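Local coordinates for protein aldose-aldose oxidoreductase (Caulobacter crescentus, PDB 5A04) that probably oxidises one aldose while reducing another, passing hydride through a bound NADP(H) cofactor, at residues S84-F89 with V100-P105; K104-T109 with E114-A119. All blocks are in the same frame, centred on the assembly; numbering follows the deposited sequence.

Interaction 1: S84-F89 with V100-P105; sequences SLHRPF and VMCEKP. With NDP (NADPH dihydro-nicotinamide-adenine-dinucleotide phosphate), chain G; BGC (beta-D-glucopyranose), chain H.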
ATOM      1  N   SER A  84      18.539 -19.513 -10.228  1.00 15.74           N
ATOM      2  CA  SER A  84      19.408 -19.598 -11.406  1.00 16.44           C
ATOM      3  C   SER A  84      19.531 -21.012 -11.988  1.00 21.14           C
ATOM      4  O   SER A  84      20.005 -21.177 -13.113  1.00 20.70           O
ATOM      5  CB  SER A  84      20.804 -19.061 -11.069  1.00 19.32           C
ATOM      6  OG  SER A  84      20.724 -17.689 -10.704  1.00 20.63           O
ATOM      7  N   LEU A  85      19.126 -22.028 -11.229  1.00 14.97           N
ATOM      8  CA  LEU A  85      19.178 -23.410 -11.709  1.00 15.56           C
ATOM      9  C   LEU A  85      17.865 -23.884 -12.347  1.00 15.32           C
ATOM     10  O   LEU A  85      17.802 -24.990 -12.907  1.00 16.53           O
ATOM     11  CB  LEU A  85      19.559 -24.346 -10.559  1.00 17.12           C
ATOM     12  CG  LEU A  85      20.898 -24.037  -9.890  1.00 25.70           C
ATOM     13  CD1 LEU A  85      21.274 -25.144  -8.926  1.00 24.48           C
ATOM     14  CD2 LEU A  85      21.959 -23.858 -10.912  1.00 28.91           C
ATOM     15  N   HIS A  86      16.815 -23.061 -12.272  1.00 15.26           N
ATOM     16  CA  HIS A  86      15.528 -23.451 -12.845  1.00 15.65           C
ATOM     17  C   HIS A  86      15.645 -23.754 -14.334  1.00 14.92           C
ATOM     18  O   HIS A  86      15.124 -24.759 -14.816  1.00 15.67           O
ATOM     19  CB  HIS A  86      14.476 -22.359 -12.634  1.00 14.16           C
ATOM     20  CG  HIS A  86      14.062 -22.200 -11.206  1.00 15.29           C
ATOM     21  ND1 HIS A  86      13.161 -21.237 -10.797  1.00 17.38           N
ATOM     22  CD2 HIS A  86      14.429 -22.873 -10.091  1.00 14.68           C
ATOM     23  CE1 HIS A  86      12.984 -21.335  -9.490  1.00 16.08           C
ATOM     24  NE2 HIS A  86      13.744 -22.314  -9.035  1.00 15.95           N
ATOM     25  N   ARG A  87      16.340 -22.892 -15.068  1.00 14.63           N
ATOM     26  CA  ARG A  87      16.413 -23.087 -16.505  1.00 15.20           C
ATOM     27  C   ARG A  87      17.147 -24.386 -16.893  1.00 14.61           C
ATOM     28  O   ARG A  87      16.587 -25.180 -17.637  1.00 13.90           O
ATOM     29  CB  ARG A  87      17.067 -21.881 -17.197  1.00 15.08           C
ATOM     30  CG  ARG A  87      17.386 -22.190 -18.678  1.00 15.43           C
ATOM     31  CD  ARG A  87      17.938 -20.998 -19.453  1.00 16.45           C
ATOM     32  NE  ARG A  87      18.359 -21.433 -20.791  1.00 16.52           N
ATOM     33  CZ  ARG A  87      18.854 -20.625 -21.726  1.00 19.70           C
ATOM     34  NH1 ARG A  87      18.981 -19.326 -21.485  1.00 19.73           N
ATOM     35  NH2 ARG A  87      19.209 -21.119 -22.910  1.00 19.82           N
ATOM     36  N   PRO A  88      18.377 -24.620 -16.390  1.00 16.24           N
ATOM     37  CA  PRO A  88      19.032 -25.835 -16.892  1.00 16.82           C
ATOM     38  C   PRO A  88      18.335 -27.130 -16.466  1.00 14.72           C
ATOM     39  O   PRO A  88      18.278 -28.058 -17.259  1.00 16.87           O
ATOM     40  CB  PRO A  88      20.450 -25.754 -16.304  1.00 17.52           C
ATOM     41  CG  PRO A  88      20.371 -24.746 -15.193  1.00 15.96           C
ATOM     42  CD  PRO A  88      19.304 -23.783 -15.610  1.00 15.36           C
ATOM     43  N   PHE A  89      17.773 -27.197 -15.266  1.00 14.44           N
ATOM     44  CA  PHE A  89      17.105 -28.440 -14.896  1.00 14.63           C
ATOM     45  C   PHE A  89      15.778 -28.619 -15.629  1.00 16.13           C
ATOM     46  O   PHE A  89      15.388 -29.741 -15.934  1.00 16.97           O
ATOM     47  CB  PHE A  89      16.892 -28.515 -13.377  1.00 14.22           C
ATOM     48  CG  PHE A  89      18.132 -28.881 -12.620  1.00 16.47           C
ATOM     49  CD1 PHE A  89      18.714 -30.131 -12.787  1.00 16.51           C
ATOM     50  CD2 PHE A  89      18.714 -27.983 -11.746  1.00 16.26           C
ATOM     51  CE1 PHE A  89      19.856 -30.489 -12.086  1.00 16.28           C
ATOM     52  CE2 PHE A  89      19.872 -28.327 -11.041  1.00 19.34           C
ATOM     53  CZ  PHE A  89      20.435 -29.587 -11.207  1.00 17.78           C
ATOM     54  N   VAL A 100       7.049 -30.611 -16.793  1.00 16.10           N
ATOM     55  CA  VAL A 100       7.802 -29.896 -15.764  1.00 13.94           C
ATOM     56  C   VAL A 100       6.913 -28.982 -14.931  1.00 14.49           C
ATOM     57  O   VAL A 100       6.142 -28.207 -15.475  1.00 15.61           O
ATOM     58  CB  VAL A 100       8.922 -29.041 -16.388  1.00 14.69           C
ATOM     59  CG1 VAL A 100       9.624 -28.210 -15.305  1.00 17.30           C
ATOM     60  CG2 VAL A 100       9.923 -29.934 -17.099  1.00 15.30           C
ATOM     61  N   MET A 101       7.026 -29.114 -13.614  1.00 13.41           N
ATOM     62  CA  MET A 101       6.572 -28.110 -12.666  1.00 14.13           C
ATOM     63  C   MET A 101       7.820 -27.367 -12.211  1.00 14.26           C
ATOM     64  O   MET A 101       8.780 -27.980 -11.755  1.00 14.20           O
ATOM     65  CB  MET A 101       5.851 -28.753 -11.470  1.00 12.74           C
ATOM     66  CG  MET A 101       5.329 -27.754 -10.462  1.00 13.74           C
ATOM     67  SD  MET A 101       3.684 -27.155 -10.880  1.00 18.16           S
ATOM     68  CE  MET A 101       2.701 -28.588 -10.411  1.00 16.92           C
ATOM     69  N   CYS A 102       7.824 -26.049 -12.356  1.00 13.68           N
ATOM     70  CA  CYS A 102       8.990 -25.260 -11.964  1.00 13.09           C
ATOM     71  C   CYS A 102       8.590 -24.220 -10.919  1.00 15.59           C
ATOM     72  O   CYS A 102       7.594 -23.524 -11.085  1.00 15.29           O
ATOM     73  CB  CYS A 102       9.602 -24.565 -13.185  1.00 14.87           C
ATOM     74  SG  CYS A 102      11.142 -23.704 -12.782  1.00 17.96           S
ATOM     75  N   GLU A 103       9.360 -24.109  -9.845  1.00 15.48           N
ATOM     76  CA  GLU A 103       9.034 -23.120  -8.825  1.00 14.94           C
ATOM     77  C   GLU A 103       9.204 -21.692  -9.339  1.00 16.80           C
ATOM     78  O   GLU A 103       9.902 -21.455 -10.313  1.00 16.68           O
ATOM     79  CB  GLU A 103       9.891 -23.329  -7.568  1.00 15.88           C
ATOM     80  CG  GLU A 103       9.117 -24.054  -6.466  1.00 16.91           C
ATOM     81  CD  GLU A 103       7.754 -23.440  -6.259  1.00 17.11           C
ATOM     82  OE1 GLU A 103       7.686 -22.201  -6.096  1.00 18.22           O
ATOM     83  OE2 GLU A 103       6.746 -24.181  -6.294  1.00 17.39           O
ATOM     84  N   LYS A 104       8.538 -20.750  -8.677  1.00 15.28           N
ATOM     85  CA  LYS A 104       8.769 -19.333  -8.921  1.00 17.61           C
ATOM     86  C   LYS A 104      10.034 -18.877  -8.211  1.00 17.58           C
ATOM     87  O   LYS A 104      10.507 -19.545  -7.295  1.00 18.84           O
ATOM     88  CB  LYS A 104       7.570 -18.487  -8.461  1.00 17.70           C
ATOM     89  CG  LYS A 104       6.886 -18.917  -7.137  1.00 18.14           C
ATOM     90  CD  LYS A 104       7.795 -18.881  -5.897  1.00 20.10           C
ATOM     91  CE  LYS A 104       8.371 -17.501  -5.602  1.00 19.29           C
ATOM     92  NZ  LYS A 104       9.304 -17.559  -4.431  1.00 20.18           N
ATOM     93  N   PRO A 105      10.623 -17.756  -8.656  1.00 15.93           N
ATOM     94  CA  PRO A 105      10.359 -17.097  -9.936  1.00 16.41           C
ATOM     95  C   PRO A 105      10.821 -18.043 -11.046  1.00 14.83           C
ATOM     96  O   PRO A 105      11.722 -18.840 -10.801  1.00 15.34           O
ATOM     97  CB  PRO A 105      11.219 -15.826  -9.854  1.00 15.80           C
ATOM     98  CG  PRO A 105      12.388 -16.255  -9.002  1.00 17.18           C
ATOM     99  CD  PRO A 105      11.738 -17.121  -7.930  1.00 15.50           C
TER
HETATM  100  PA  NDP G1340      16.597 -24.402  -0.055  1.00 21.44           P
HETATM  101  O1A NDP G1340      17.919 -23.718  -0.028  1.00 21.20           O
HETATM  102  O2A NDP G1340      15.912 -24.707   1.248  1.00 21.43           O
HETATM  103  O5B NDP G1340      16.695 -25.804  -0.909  1.00 21.73           O
HETATM  104  C5B NDP G1340      17.338 -25.554  -2.127  1.00 20.16           C
HETATM  105  C4B NDP G1340      17.810 -26.930  -2.616  1.00 20.80           C
HETATM  106  O4B NDP G1340      18.213 -26.872  -3.986  1.00 18.77           O
HETATM  107  C3B NDP G1340      19.045 -27.379  -1.800  1.00 23.24           C
HETATM  108  O3B NDP G1340      18.669 -28.030  -0.628  1.00 22.31           O
HETATM  109  C2B NDP G1340      19.646 -28.423  -2.749  1.00 21.43           C
HETATM  110  O2B NDP G1340      19.023 -29.569  -2.695  1.00 19.59           O
HETATM  111  C1B NDP G1340      19.268 -27.797  -4.159  1.00 21.05           C
HETATM  112  N9A NDP G1340      20.408 -27.138  -4.801  1.00 22.62           N
HETATM  113  C8A NDP G1340      20.981 -27.465  -6.026  1.00 24.57           C
HETATM  114  N7A NDP G1340      22.038 -26.690  -6.337  1.00 21.93           N
HETATM  115  C5A NDP G1340      22.157 -25.813  -5.255  1.00 24.23           C
HETATM  116  C6A NDP G1340      23.056 -24.765  -4.983  1.00 28.72           C
HETATM  117  N6A NDP G1340      24.051 -24.454  -5.883  1.00 29.32           N
HETATM  118  N1A NDP G1340      22.972 -24.030  -3.832  1.00 25.66           N
HETATM  119  C2A NDP G1340      21.945 -24.401  -2.979  1.00 26.28           C
HETATM  120  N3A NDP G1340      21.019 -25.358  -3.105  1.00 23.75           N
HETATM  121  C4A NDP G1340      21.149 -26.074  -4.276  1.00 23.86           C
HETATM  122  O3  NDP G1340      15.706 -23.322  -0.946  1.00 21.64           O
HETATM  123  PN  NDP G1340      14.087 -23.427  -0.809  1.00 20.12           P
HETATM  124  O1N NDP G1340      13.575 -24.802  -0.951  1.00 19.57           O
HETATM  125  O2N NDP G1340      13.509 -22.392   0.131  1.00 20.25           O
HETATM  126  O5D NDP G1340      13.659 -22.659  -2.331  1.00 19.23           O
HETATM  127  C5D NDP G1340      13.994 -23.429  -3.453  1.00 18.75           C
HETATM  128  C4D NDP G1340      13.090 -22.946  -4.621  1.00 17.80           C
HETATM  129  O4D NDP G1340      11.696 -23.035  -4.190  1.00 19.99           O
HETATM  130  C3D NDP G1340      13.334 -21.428  -4.958  1.00 19.77           C
HETATM  131  O3D NDP G1340      13.154 -21.209  -6.369  1.00 18.16           O
HETATM  132  C2D NDP G1340      12.224 -20.713  -4.199  1.00 19.90           C
HETATM  133  O2D NDP G1340      11.806 -19.526  -4.850  1.00 20.77           O
HETATM  134  C1D NDP G1340      11.075 -21.776  -4.311  1.00 17.32           C
HETATM  135  N1N NDP G1340      10.162 -21.658  -3.172  1.00 17.33           N
HETATM  136  C2N NDP G1340       8.799 -21.535  -3.386  1.00 20.25           C
HETATM  137  C3N NDP G1340       7.960 -21.454  -2.311  1.00 19.08           C
HETATM  138  C7N NDP G1340       6.521 -21.319  -2.533  1.00 20.95           C
HETATM  139  O7N NDP G1340       5.730 -21.074  -1.603  1.00 21.88           O
HETATM  140  N7N NDP G1340       6.017 -21.479  -3.820  1.00 18.07           N
HETATM  141  C4N NDP G1340       8.452 -21.490  -0.906  1.00 21.40           C
HETATM  142  C5N NDP G1340       9.914 -21.580  -0.787  1.00 19.66           C
HETATM  143  C6N NDP G1340      10.694 -21.667  -1.863  1.00 19.24           C
HETATM  144  P2B NDP G1340      19.971 -31.006  -2.762  1.00 21.07           P
HETATM  145  O1X NDP G1340      20.766 -30.752  -4.023  1.00 21.29           O
HETATM  146  O2X NDP G1340      20.708 -30.871  -1.465  1.00 20.67           O
HETATM  147  O3X NDP G1340      18.903 -32.095  -2.840  1.00 20.60           O
HETATM  148  C2  BGC H1341       9.515 -17.667  -0.867  1.00 25.92           C
HETATM  149  C3  BGC H1341       9.921 -17.882   0.598  1.00 26.26           C
HETATM  150  C4  BGC H1341       8.874 -17.318   1.513  1.00 30.69           C
HETATM  151  C5  BGC H1341       7.491 -17.840   1.157  1.00 31.37           C
HETATM  152  C6  BGC H1341       6.426 -17.061   1.973  1.00 29.88           C
HETATM  153  C1  BGC H1341       8.199 -18.287  -1.020  1.00 24.78           C
HETATM  154  O1  BGC H1341       7.807 -18.255  -2.392  1.00 23.93           O
HETATM  155  O2  BGC H1341      10.488 -18.274  -1.708  1.00 22.89           O
HETATM  156  O3  BGC H1341      11.165 -17.227   0.786  1.00 24.12           O
HETATM  157  O4  BGC H1341       9.186 -17.657   2.855  1.00 32.39           O
HETATM  158  O5  BGC H1341       7.216 -17.635  -0.210  1.00 29.45           O
HETATM  159  O6  BGC H1341       5.133 -17.656   1.808  1.00 38.45           O
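The nicotinamide-ribose end of the NADPH pocket is built where His-86, near the start of helix 86-95, meets Cys-102 SG and the backbone oxygens of Glu-103 to Pro-105, just after strand 99-102. The CG of His-86 sits beside the backbone N and anti to the carbonyl carbon (chi1 -69°), which sends the ring across to the second segment. Cys-102 SG lies 3.6 Å from His-86 CB and comes at the ring obliquely. At the ring edge, His-86 ND1 gives a weak, bent hydrogen bond to Pro-105 O (2.8 Å, 126°) and also binds Met-106 O. His-86 NE2 bonds to Thr-81 O and, weakly, to the ribose hydroxyl O3D of NADPH at 2.9 Å, so both ring nitrogens have partners, which probably limits how far the ring can turn. The end of Glu-103 leads away from the histidine. Its OE1 accepts a hydrogen bond from the carboxamide N7N of NADPH, nearly straight (2.9 Å, 174°), and, from above the carboxylate plane, one from Lys-104 N as well, while OE2 binds Tyr-78 OH. Lys-104 serves the cofactor twice: Lys-104 O accepts a hydrogen bond from ribose O2D at 2.8 Å, and its amine returns toward the same hydroxyl. That return depends on a chain curled at chi2 and chi3, which leaves Lys-104 NZ 2.6 Å from glucose O1, with Asp-185 O as a further partner. Glucose C1 lies close to C4N of NADPH, a placement consistent with hydride transfer. Glu-103, Lys-104 and Pro-105, the last behind a cis peptide, form the Glu-Lys-Pro sequence after the fifth strand that is characteristic of Rossmann-fold oxidoreductases of the glucose-fructose oxidoreductase (Gfo/Idh/MocA) family.

Interaction 2: K104-T109 with E114-A119; sequences KPMANT and EAMIAA. With NDP (NADPH dihydro-nicotinamide-adenine-dinucleotide phosphate), chain G; BGC (beta-D-glucopyranose), chain H.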
ATOM      1  N   LYS A 104       8.538 -20.750  -8.677  1.00 15.28           N
ATOM      2  CA  LYS A 104       8.769 -19.333  -8.921  1.00 17.61           C
ATOM      3  C   LYS A 104      10.034 -18.877  -8.211  1.00 17.58           C
ATOM      4  O   LYS A 104      10.507 -19.545  -7.295  1.00 18.84           O
ATOM      5  CB  LYS A 104       7.570 -18.487  -8.461  1.00 17.70           C
ATOM      6  CG  LYS A 104       6.886 -18.917  -7.137  1.00 18.14           C
ATOM      7  CD  LYS A 104       7.795 -18.881  -5.897  1.00 20.10           C
ATOM      8  CE  LYS A 104       8.371 -17.501  -5.602  1.00 19.29           C
ATOM      9  NZ  LYS A 104       9.304 -17.559  -4.431  1.00 20.18           N
ATOM     10  N   PRO A 105      10.623 -17.756  -8.656  1.00 15.93           N
ATOM     11  CA  PRO A 105      10.359 -17.097  -9.936  1.00 16.41           C
ATOM     12  C   PRO A 105      10.821 -18.043 -11.046  1.00 14.83           C
ATOM     13  O   PRO A 105      11.722 -18.840 -10.801  1.00 15.34           O
ATOM     14  CB  PRO A 105      11.219 -15.826  -9.854  1.00 15.80           C
ATOM     15  CG  PRO A 105      12.388 -16.255  -9.002  1.00 17.18           C
ATOM     16  CD  PRO A 105      11.738 -17.121  -7.930  1.00 15.50           C
ATOM     17  N   MET A 106      10.193 -17.991 -12.208  1.00 15.71           N
ATOM     18  CA  MET A 106      10.484 -18.957 -13.267  1.00 16.58           C
ATOM     19  C   MET A 106      11.970 -19.063 -13.614  1.00 17.00           C
ATOM     20  O   MET A 106      12.522 -20.166 -13.643  1.00 16.25           O
ATOM     21  CB  MET A 106       9.684 -18.603 -14.508  1.00 15.66           C
ATOM     22  CG  MET A 106       9.903 -19.550 -15.688  1.00 14.73           C
ATOM     23  SD  MET A 106       8.683 -19.101 -16.924  1.00 17.01           S
ATOM     24  CE  MET A 106       8.964 -20.390 -18.140  1.00 17.64           C
ATOM     25  N   ALA A 107      12.619 -17.922 -13.850  1.00 16.21           N
ATOM     26  CA  ALA A 107      14.059 -17.904 -14.117  1.00 14.88           C
ATOM     27  C   ALA A 107      14.591 -16.499 -13.851  1.00 20.60           C
ATOM     28  O   ALA A 107      13.827 -15.621 -13.450  1.00 18.88           O
ATOM     29  CB  ALA A 107      14.344 -18.339 -15.556  1.00 17.48           C
ATOM     30  N   ASN A 108      15.879 -16.268 -14.086  1.00 19.69           N
ATOM     31  CA  ASN A 108      16.457 -14.949 -13.784  1.00 20.06           C
ATOM     32  C   ASN A 108      16.026 -13.846 -14.742  1.00 20.99           C
ATOM     33  O   ASN A 108      16.045 -12.665 -14.383  1.00 21.89           O
ATOM     34  CB  ASN A 108      17.988 -15.010 -13.790  1.00 23.90           C
ATOM     35  CG  ASN A 108      18.552 -15.882 -12.681  1.00 22.74           C
ATOM     36  OD1 ASN A 108      17.826 -16.347 -11.795  1.00 27.01           O
ATOM     37  ND2 ASN A 108      19.856 -16.115 -12.731  1.00 26.27           N
ATOM     38  N   THR A 109      15.691 -14.213 -15.976  1.00 18.93           N
ATOM     39  CA  THR A 109      15.459 -13.224 -17.029  1.00 17.49           C
ATOM     40  C   THR A 109      14.350 -13.637 -17.978  1.00 17.91           C
ATOM     41  O   THR A 109      13.974 -14.807 -18.040  1.00 16.58           O
ATOM     42  CB  THR A 109      16.725 -12.997 -17.900  1.00 21.95           C
ATOM     43  OG1 THR A 109      17.007 -14.191 -18.645  1.00 17.07           O
ATOM     44  CG2 THR A 109      17.937 -12.660 -17.049  1.00 23.03           C
ATOM     45  N   GLU A 114      11.988 -17.648 -21.893  1.00 15.05           N
ATOM     46  CA  GLU A 114      11.683 -17.993 -23.278  1.00 15.24           C
ATOM     47  C   GLU A 114      12.357 -19.299 -23.684  1.00 14.31           C
ATOM     48  O   GLU A 114      11.763 -20.116 -24.387  1.00 16.70           O
ATOM     49  CB  GLU A 114      12.108 -16.864 -24.225  1.00 15.98           C
ATOM     50  CG  GLU A 114      11.325 -15.574 -23.987  1.00 18.39           C
ATOM     51  CD  GLU A 114      11.795 -14.424 -24.873  1.00 23.53           C
ATOM     52  OE1 GLU A 114      13.016 -14.269 -25.062  1.00 26.71           O
ATOM     53  OE2 GLU A 114      10.936 -13.679 -25.384  1.00 29.80           O
ATOM     54  N   ALA A 115      13.588 -19.499 -23.224  1.00 14.89           N
ATOM     55  CA  ALA A 115      14.329 -20.720 -23.538  1.00 15.69           C
ATOM     56  C   ALA A 115      13.647 -21.938 -22.936  1.00 17.62           C
ATOM     57  O   ALA A 115      13.561 -22.993 -23.563  1.00 16.29           O
ATOM     58  CB  ALA A 115      15.755 -20.611 -23.042  1.00 16.10           C
ATOM     59  N   MET A 116      13.152 -21.778 -21.714  1.00 15.16           N
ATOM     60  CA  MET A 116      12.481 -22.869 -21.025  1.00 14.46           C
ATOM     61  C   MET A 116      11.193 -23.252 -21.748  1.00 15.85           C
ATOM     62  O   MET A 116      10.903 -24.430 -21.939  1.00 16.28           O
ATOM     63  CB  MET A 116      12.203 -22.478 -19.568  1.00 15.28           C
ATOM     64  CG  MET A 116      13.479 -22.381 -18.740  1.00 15.64           C
ATOM     65  SD  MET A 116      13.217 -21.425 -17.228  1.00 16.41           S
ATOM     66  CE  MET A 116      12.151 -22.529 -16.293  1.00 16.86           C
ATOM     67  N   ILE A 117      10.441 -22.242 -22.166  1.00 14.73           N
ATOM     68  CA  ILE A 117       9.198 -22.467 -22.876  1.00 15.63           C
ATOM     69  C   ILE A 117       9.476 -23.185 -24.198  1.00 17.13           C
ATOM     70  O   ILE A 117       8.773 -24.136 -24.552  1.00 18.59           O
ATOM     71  CB  ILE A 117       8.458 -21.135 -23.112  1.00 15.26           C
ATOM     72  CG1 ILE A 117       7.939 -20.592 -21.768  1.00 16.64           C
ATOM     73  CG2 ILE A 117       7.318 -21.320 -24.121  1.00 18.15           C
ATOM     74  CD1 ILE A 117       7.483 -19.125 -21.809  1.00 19.24           C
ATOM     75  N   ALA A 118      10.517 -22.746 -24.898  1.00 17.49           N
ATOM     76  CA  ALA A 118      10.895 -23.357 -26.172  1.00 16.55           C
ATOM     77  C   ALA A 118      11.311 -24.818 -25.999  1.00 18.61           C
ATOM     78  O   ALA A 118      11.013 -25.655 -26.853  1.00 19.29           O
ATOM     79  CB  ALA A 118      12.035 -22.554 -26.840  1.00 16.78           C
ATOM     80  N   ALA A 119      12.008 -25.120 -24.903  1.00 16.87           N
ATOM     81  CA  ALA A 119      12.497 -26.478 -24.678  1.00 18.15           C
ATOM     82  C   ALA A 119      11.319 -27.417 -24.426  1.00 18.42           C
ATOM     83  O   ALA A 119      11.270 -28.539 -24.957  1.00 18.61           O
ATOM     84  CB  ALA A 119      13.486 -26.517 -23.508  1.00 17.33           C
TER
HETATM   85  PA  NDP G1340      16.597 -24.402  -0.055  1.00 21.44           P
HETATM   86  O1A NDP G1340      17.919 -23.718  -0.028  1.00 21.20           O
HETATM   87  O2A NDP G1340      15.912 -24.707   1.248  1.00 21.43           O
HETATM   88  O5B NDP G1340      16.695 -25.804  -0.909  1.00 21.73           O
HETATM   89  C5B NDP G1340      17.338 -25.554  -2.127  1.00 20.16           C
HETATM   90  C4B NDP G1340      17.810 -26.930  -2.616  1.00 20.80           C
HETATM   91  O4B NDP G1340      18.213 -26.872  -3.986  1.00 18.77           O
HETATM   92  C3B NDP G1340      19.045 -27.379  -1.800  1.00 23.24           C
HETATM   93  O3B NDP G1340      18.669 -28.030  -0.628  1.00 22.31           O
HETATM   94  C2B NDP G1340      19.646 -28.423  -2.749  1.00 21.43           C
HETATM   95  O2B NDP G1340      19.023 -29.569  -2.695  1.00 19.59           O
HETATM   96  C1B NDP G1340      19.268 -27.797  -4.159  1.00 21.05           C
HETATM   97  N9A NDP G1340      20.408 -27.138  -4.801  1.00 22.62           N
HETATM   98  C8A NDP G1340      20.981 -27.465  -6.026  1.00 24.57           C
HETATM   99  N7A NDP G1340      22.038 -26.690  -6.337  1.00 21.93           N
HETATM  100  C5A NDP G1340      22.157 -25.813  -5.255  1.00 24.23           C
HETATM  101  C6A NDP G1340      23.056 -24.765  -4.983  1.00 28.72           C
HETATM  102  N6A NDP G1340      24.051 -24.454  -5.883  1.00 29.32           N
HETATM  103  N1A NDP G1340      22.972 -24.030  -3.832  1.00 25.66           N
HETATM  104  C2A NDP G1340      21.945 -24.401  -2.979  1.00 26.28           C
HETATM  105  N3A NDP G1340      21.019 -25.358  -3.105  1.00 23.75           N
HETATM  106  C4A NDP G1340      21.149 -26.074  -4.276  1.00 23.86           C
HETATM  107  O3  NDP G1340      15.706 -23.322  -0.946  1.00 21.64           O
HETATM  108  PN  NDP G1340      14.087 -23.427  -0.809  1.00 20.12           P
HETATM  109  O1N NDP G1340      13.575 -24.802  -0.951  1.00 19.57           O
HETATM  110  O2N NDP G1340      13.509 -22.392   0.131  1.00 20.25           O
HETATM  111  O5D NDP G1340      13.659 -22.659  -2.331  1.00 19.23           O
HETATM  112  C5D NDP G1340      13.994 -23.429  -3.453  1.00 18.75           C
HETATM  113  C4D NDP G1340      13.090 -22.946  -4.621  1.00 17.80           C
HETATM  114  O4D NDP G1340      11.696 -23.035  -4.190  1.00 19.99           O
HETATM  115  C3D NDP G1340      13.334 -21.428  -4.958  1.00 19.77           C
HETATM  116  O3D NDP G1340      13.154 -21.209  -6.369  1.00 18.16           O
HETATM  117  C2D NDP G1340      12.224 -20.713  -4.199  1.00 19.90           C
HETATM  118  O2D NDP G1340      11.806 -19.526  -4.850  1.00 20.77           O
HETATM  119  C1D NDP G1340      11.075 -21.776  -4.311  1.00 17.32           C
HETATM  120  N1N NDP G1340      10.162 -21.658  -3.172  1.00 17.33           N
HETATM  121  C2N NDP G1340       8.799 -21.535  -3.386  1.00 20.25           C
HETATM  122  C3N NDP G1340       7.960 -21.454  -2.311  1.00 19.08           C
HETATM  123  C7N NDP G1340       6.521 -21.319  -2.533  1.00 20.95           C
HETATM  124  O7N NDP G1340       5.730 -21.074  -1.603  1.00 21.88           O
HETATM  125  N7N NDP G1340       6.017 -21.479  -3.820  1.00 18.07           N
HETATM  126  C4N NDP G1340       8.452 -21.490  -0.906  1.00 21.40           C
HETATM  127  C5N NDP G1340       9.914 -21.580  -0.787  1.00 19.66           C
HETATM  128  C6N NDP G1340      10.694 -21.667  -1.863  1.00 19.24           C
HETATM  129  P2B NDP G1340      19.971 -31.006  -2.762  1.00 21.07           P
HETATM  130  O1X NDP G1340      20.766 -30.752  -4.023  1.00 21.29           O
HETATM  131  O2X NDP G1340      20.708 -30.871  -1.465  1.00 20.67           O
HETATM  132  O3X NDP G1340      18.903 -32.095  -2.840  1.00 20.60           O
HETATM  133  C2  BGC H1341       9.515 -17.667  -0.867  1.00 25.92           C
HETATM  134  C3  BGC H1341       9.921 -17.882   0.598  1.00 26.26           C
HETATM  135  C4  BGC H1341       8.874 -17.318   1.513  1.00 30.69           C
HETATM  136  C5  BGC H1341       7.491 -17.840   1.157  1.00 31.37           C
HETATM  137  C6  BGC H1341       6.426 -17.061   1.973  1.00 29.88           C
HETATM  138  C1  BGC H1341       8.199 -18.287  -1.020  1.00 24.78           C
HETATM  139  O1  BGC H1341       7.807 -18.255  -2.392  1.00 23.93           O
HETATM  140  O2  BGC H1341      10.488 -18.274  -1.708  1.00 22.89           O
HETATM  141  O3  BGC H1341      11.165 -17.227   0.786  1.00 24.12           O
HETATM  142  O4  BGC H1341       9.186 -17.657   2.855  1.00 32.39           O
HETATM  143  O5  BGC H1341       7.216 -17.635  -0.210  1.00 29.45           O
HETATM  144  O6  BGC H1341       5.133 -17.656   1.808  1.00 38.45           O
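Met-106 and Ala-107, in the loop that links strand 99-102 to helix 110-123 of the Rossmann domain, pack against Met-116 and Ile-117 on the side of that helix facing the loop. The contact is apolar, without a hydrogen bond across it, and rests on two methionines of different shape. Met-106 is straight throughout: CG lies anti to the backbone N (chi1 -180°), and the chain beyond continues extended, carrying its methyl out to the helix. There Met-106 CE touches Ile-117 CG1 at 3.8 Å, the two side chains crossing at about a right angle, and it also passes near the CB of Met-116. Met-116 reaches back toward Met-106, but it bends at its last torsion (chi3 69°). The bend turns its methyl onto the root of the other chain: Met-116 CE lies 3.8 Å from Met-106 CG and 3.6 Å from Met-106 O. The two chains therefore overlap along their length, each methyl resting beside the inner part of its partner. Cys-113, one turn nearer the helix start, also packs on Met-106, while Arg-87 and Thr-90 of helix 86-95 close over Met-116, so Met-116 is packed between the loop and helix 86-95. Thr-109 is the N-cap just before helix 110-123 and bonds through OG1 to Asp-112 N. Beside the methionine pair, the methyl of Ala-107 faces the helix, its CB set against Met-116 SD at 3.7 Å.

How the interactions relate
The two interactions follow one another along the Rossmann domain, their centres about 7 Å apart, and share Lys-104 and Pro-105. Interaction 1 joins helix 86-95 to the end of strand 99-102 within a beta-alpha-beta unit; interaction 2 continues from that strand through the loop to helix 110-123. Direct contacts tie them: Ser-84 OG and Asn-108 ND2 probably hydrogen-bond at 2.7 Å, and the side chain of Arg-87 packs on Ala-115, bringing the two helices together. Polar groups gather at the NADPH and glucose end, whereas the methionine packing lies farther from the ligands, so the loop 104-109 presents Lys-104 to both ligands while its later residues rest on the helix.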